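Local coordinates for hypothetical protein Atu0492 (Agrobacterium tumefaciens, PDB 2GMY), which is of unknown function but belongs to the AhpD-like carboxymuconolactone decarboxylase family and may act in antioxidant defence, at residues A[39-44]-A[73-78]. Sequence-based numbering, arbitrary orientation.
Sequences KLRASI and SVWRES
W75 brings its indole edge-on over one face of the R41 guanidinium: CD1 of W75 stands over the centre of the group, 3.5 Å from R41 NE, with the two planes 78° apart. CG of R76 lies over one face of the indole, offset toward its rim, and S73 O lies at the guanidinium's edge. In this all-helical AhpD-like fold the contact ties helix 32-45 to the loop and short 3-10 turn that follow helix 66-70. R41 leaves its helix with CG anti to the backbone N (chi1 179°) and a bend at chi2, which brings the guanidinium across to the turn. Its strongest partner is D93 of helix 83-96: one carboxylate oxygen takes the salt bridge from R41 NE, the other a hydrogen bond from W75 NE1, so a single acid holds both flat groups. One turn further on, I44 packs CG2 against CB of S73 at 4.0 Å, while I44 of the second subunit also packs on S73. NH1 of R41 gives S73 O a weak, bent hydrogen bond (3.2 Å, 139°) and M72 O another weak one. A water bridges R41 NH2 (3.2 Å, accepting) to S73 O (2.7 Å, donating).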
ATOM      1  N   LYS A  39       0.609  24.298  -1.166  1.00 10.15           N
ATOM      2  CA  LYS A  39       1.258  24.123   0.136  1.00 11.20           C
ATOM      3  C   LYS A  39       0.375  23.376   1.118  1.00 11.15           C
ATOM      4  O   LYS A  39       0.843  22.482   1.831  1.00 12.26           O
ATOM      5  CB  LYS A  39       1.668  25.467   0.729  1.00 11.40           C
ATOM      6  CG  LYS A  39       2.852  26.098   0.008  1.00 14.09           C
ATOM      7  CD  LYS A  39       3.103  27.491   0.563  1.00 18.65           C
ATOM      8  CE  LYS A  39       4.386  28.050   0.022  1.00 22.98           C
ATOM      9  NZ  LYS A  39       4.840  29.156   0.904  1.00 26.50           N
ATOM     10  N   LEU A  40      -0.908  23.729   1.152  1.00 11.04           N
ATOM     11  CA  LEU A  40      -1.820  23.112   2.116  1.00 11.51           C
ATOM     12  C   LEU A  40      -2.049  21.651   1.756  1.00 11.57           C
ATOM     13  O   LEU A  40      -1.926  20.763   2.611  1.00 11.70           O
ATOM     14  CB  LEU A  40      -3.144  23.884   2.191  1.00 12.38           C
ATOM     15  CG  LEU A  40      -4.202  23.318   3.148  1.00 12.36           C
ATOM     16  CD1 LEU A  40      -3.666  23.162   4.576  1.00 13.21           C
ATOM     17  CD2 LEU A  40      -5.413  24.220   3.122  1.00 13.31           C
ATOM     18  N   ARG A  41      -2.342  21.387   0.490  1.00 10.91           N
ATOM     19  CA  ARG A  41      -2.640  20.001   0.092  1.00 10.89           C
ATOM     20  C   ARG A  41      -1.451  19.057   0.287  1.00 10.86           C
ATOM     21  O   ARG A  41      -1.610  17.975   0.878  1.00 11.12           O
ATOM     22  CB  ARG A  41      -3.165  19.924  -1.348  1.00 11.03           C
ATOM     23  CG  ARG A  41      -3.469  18.500  -1.816  1.00 11.50           C
ATOM     24  CD  ARG A  41      -4.532  17.795  -0.970  1.00 11.92           C
ATOM     25  NE  ARG A  41      -4.606  16.397  -1.403  1.00 12.65           N
ATOM     26  CZ  ARG A  41      -5.234  15.438  -0.733  1.00 13.67           C
ATOM     27  NH1 ARG A  41      -5.884  15.719   0.403  1.00 13.59           N
ATOM     28  NH2 ARG A  41      -5.217  14.196  -1.213  1.00 13.65           N
ATOM     29  N   ALA A  42      -0.261  19.468  -0.163  1.00 10.31           N
ATOM     30  CA  ALA A  42       0.925  18.619  -0.010  1.00 10.42           C
ATOM     31  C   ALA A  42       1.215  18.368   1.467  1.00 10.08           C
ATOM     32  O   ALA A  42       1.572  17.253   1.864  1.00 11.26           O
ATOM     33  CB  ALA A  42       2.134  19.230  -0.722  1.00 11.47           C
ATOM     34  N   SER A  43       1.049  19.413   2.281  1.00 10.24           N
ATOM     35  CA  SER A  43       1.281  19.273   3.722  1.00 10.95           C
ATOM     36  C   SER A  43       0.327  18.268   4.379  1.00 11.54           C
ATOM     37  O   SER A  43       0.740  17.490   5.247  1.00 11.55           O
ATOM     38  CB  SER A  43       1.194  20.637   4.411  1.00 11.09           C
ATOM     39  OG  SER A  43       2.206  21.496   3.911  1.00 11.94           O
ATOM     40  N   ILE A  44      -0.936  18.275   3.957  1.00 11.32           N
ATOM     41  CA  ILE A  44      -1.892  17.295   4.462  1.00 11.67           C
ATOM     42  C   ILE A  44      -1.431  15.878   4.068  1.00 11.60           C
ATOM     43  O   ILE A  44      -1.376  14.966   4.912  1.00 12.13           O
ATOM     44  CB  ILE A  44      -3.304  17.584   3.958  1.00 11.99           C
ATOM     45  CG1 ILE A  44      -3.835  18.869   4.604  1.00 11.84           C
ATOM     46  CG2 ILE A  44      -4.247  16.430   4.291  1.00 11.22           C
ATOM     47  CD1 ILE A  44      -5.059  19.462   3.886  1.00 14.21           C
ATOM     48  N   SER A  73      -8.499  18.171   2.628  1.00 12.84           N
ATOM     49  CA  SER A  73      -8.042  16.850   2.982  1.00 12.64           C
ATOM     50  C   SER A  73      -8.815  15.791   2.206  1.00 12.80           C
ATOM     51  O   SER A  73      -8.386  14.675   2.123  1.00 13.26           O
ATOM     52  CB  SER A  73      -8.197  16.619   4.483  1.00 13.00           C
ATOM     53  OG  SER A  73      -9.537  16.647   4.856  1.00 13.42           O
ATOM     54  N   VAL A  74      -9.950  16.183   1.635  1.00 11.96           N
ATOM     55  CA  VAL A  74     -10.899  15.259   1.006  1.00 12.36           C
ATOM     56  C   VAL A  74     -11.443  15.862  -0.298  1.00 12.37           C
ATOM     57  O   VAL A  74     -12.595  15.669  -0.675  1.00 12.74           O
ATOM     58  CB  VAL A  74     -12.056  14.875   1.995  1.00 11.62           C
ATOM     59  CG1 VAL A  74     -11.518  14.065   3.177  1.00 13.42           C
ATOM     60  CG2 VAL A  74     -12.793  16.117   2.498  1.00 13.46           C
ATOM     61  N   TRP A  75     -10.569  16.562  -1.015  1.00 11.50           N
ATOM     62  CA  TRP A  75     -11.012  17.394  -2.128  1.00 11.59           C
ATOM     63  C   TRP A  75     -11.708  16.659  -3.249  1.00 12.50           C
ATOM     64  O   TRP A  75     -12.534  17.254  -3.943  1.00 12.42           O
ATOM     65  CB  TRP A  75      -9.822  18.179  -2.695  1.00 11.82           C
ATOM     66  CG  TRP A  75      -8.837  17.307  -3.392  1.00 11.04           C
ATOM     67  CD1 TRP A  75      -7.755  16.677  -2.841  1.00 11.93           C
ATOM     68  CD2 TRP A  75      -8.849  16.965  -4.778  1.00 11.95           C
ATOM     69  NE1 TRP A  75      -7.074  15.962  -3.819  1.00 12.10           N
ATOM     70  CE2 TRP A  75      -7.730  16.118  -5.012  1.00 11.49           C
ATOM     71  CE3 TRP A  75      -9.691  17.290  -5.849  1.00 12.43           C
ATOM     72  CZ2 TRP A  75      -7.441  15.594  -6.268  1.00 12.20           C
ATOM     73  CZ3 TRP A  75      -9.403  16.769  -7.097  1.00 12.39           C
ATOM     74  CH2 TRP A  75      -8.286  15.935  -7.304  1.00 11.53           C
ATOM     75  N   ARG A  76     -11.361  15.382  -3.469  1.00 12.73           N
ATOM     76  CA  ARG A  76     -11.879  14.693  -4.646  1.00 14.09           C
ATOM     77  C   ARG A  76     -13.395  14.634  -4.620  1.00 14.64           C
ATOM     78  O   ARG A  76     -14.026  14.690  -5.663  1.00 15.12           O
ATOM     79  CB  ARG A  76     -11.312  13.282  -4.780  1.00 14.93           C
ATOM     80  CG  ARG A  76      -9.868  13.257  -5.160  1.00 18.70           C
ATOM     81  CD  ARG A  76      -9.473  11.931  -5.813  1.00 22.72           C
ATOM     82  NE  ARG A  76      -8.052  11.960  -6.143  1.00 26.95           N
ATOM     83  CZ  ARG A  76      -7.555  12.260  -7.339  1.00 27.17           C
ATOM     84  NH1 ARG A  76      -8.355  12.534  -8.366  1.00 27.44           N
ATOM     85  NH2 ARG A  76      -6.243  12.261  -7.506  1.00 29.13           N
ATOM     86  N   GLU A  77     -13.971  14.541  -3.421  1.00 14.78           N
ATOM     87  CA  GLU A  77     -15.427  14.440  -3.289  1.00 16.17           C
ATOM     88  C   GLU A  77     -16.154  15.754  -2.973  1.00 15.81           C
ATOM     89  O   GLU A  77     -17.369  15.748  -2.708  1.00 15.93           O
ATOM     90  CB  GLU A  77     -15.793  13.354  -2.258  1.00 16.01           C
ATOM     91  CG  GLU A  77     -15.645  11.926  -2.789  1.00 20.25           C
ATOM     92  CD  GLU A  77     -16.396  11.717  -4.096  1.00 24.49           C
ATOM     93  OE1 GLU A  77     -17.507  12.286  -4.252  1.00 28.88           O
ATOM     94  OE2 GLU A  77     -15.869  11.011  -4.975  1.00 27.98           O
ATOM     95  N   SER A  78     -15.434  16.877  -3.017  1.00 15.28           N
ATOM     96  CA  SER A  78     -16.007  18.173  -2.639  1.00 15.80           C
ATOM     97  C   SER A  78     -16.315  19.053  -3.845  1.00 16.29           C
ATOM     98  O   SER A  78     -15.428  19.298  -4.682  1.00 16.34           O
ATOM     99  CB  SER A  78     -15.065  18.929  -1.709  1.00 15.80           C
ATOM    100  OG  SER A  78     -15.618  20.194  -1.408  1.00 16.41           O
TER
HETATM  101  O   HOH W   1      -7.887  12.940   0.057  1.00 30.57           O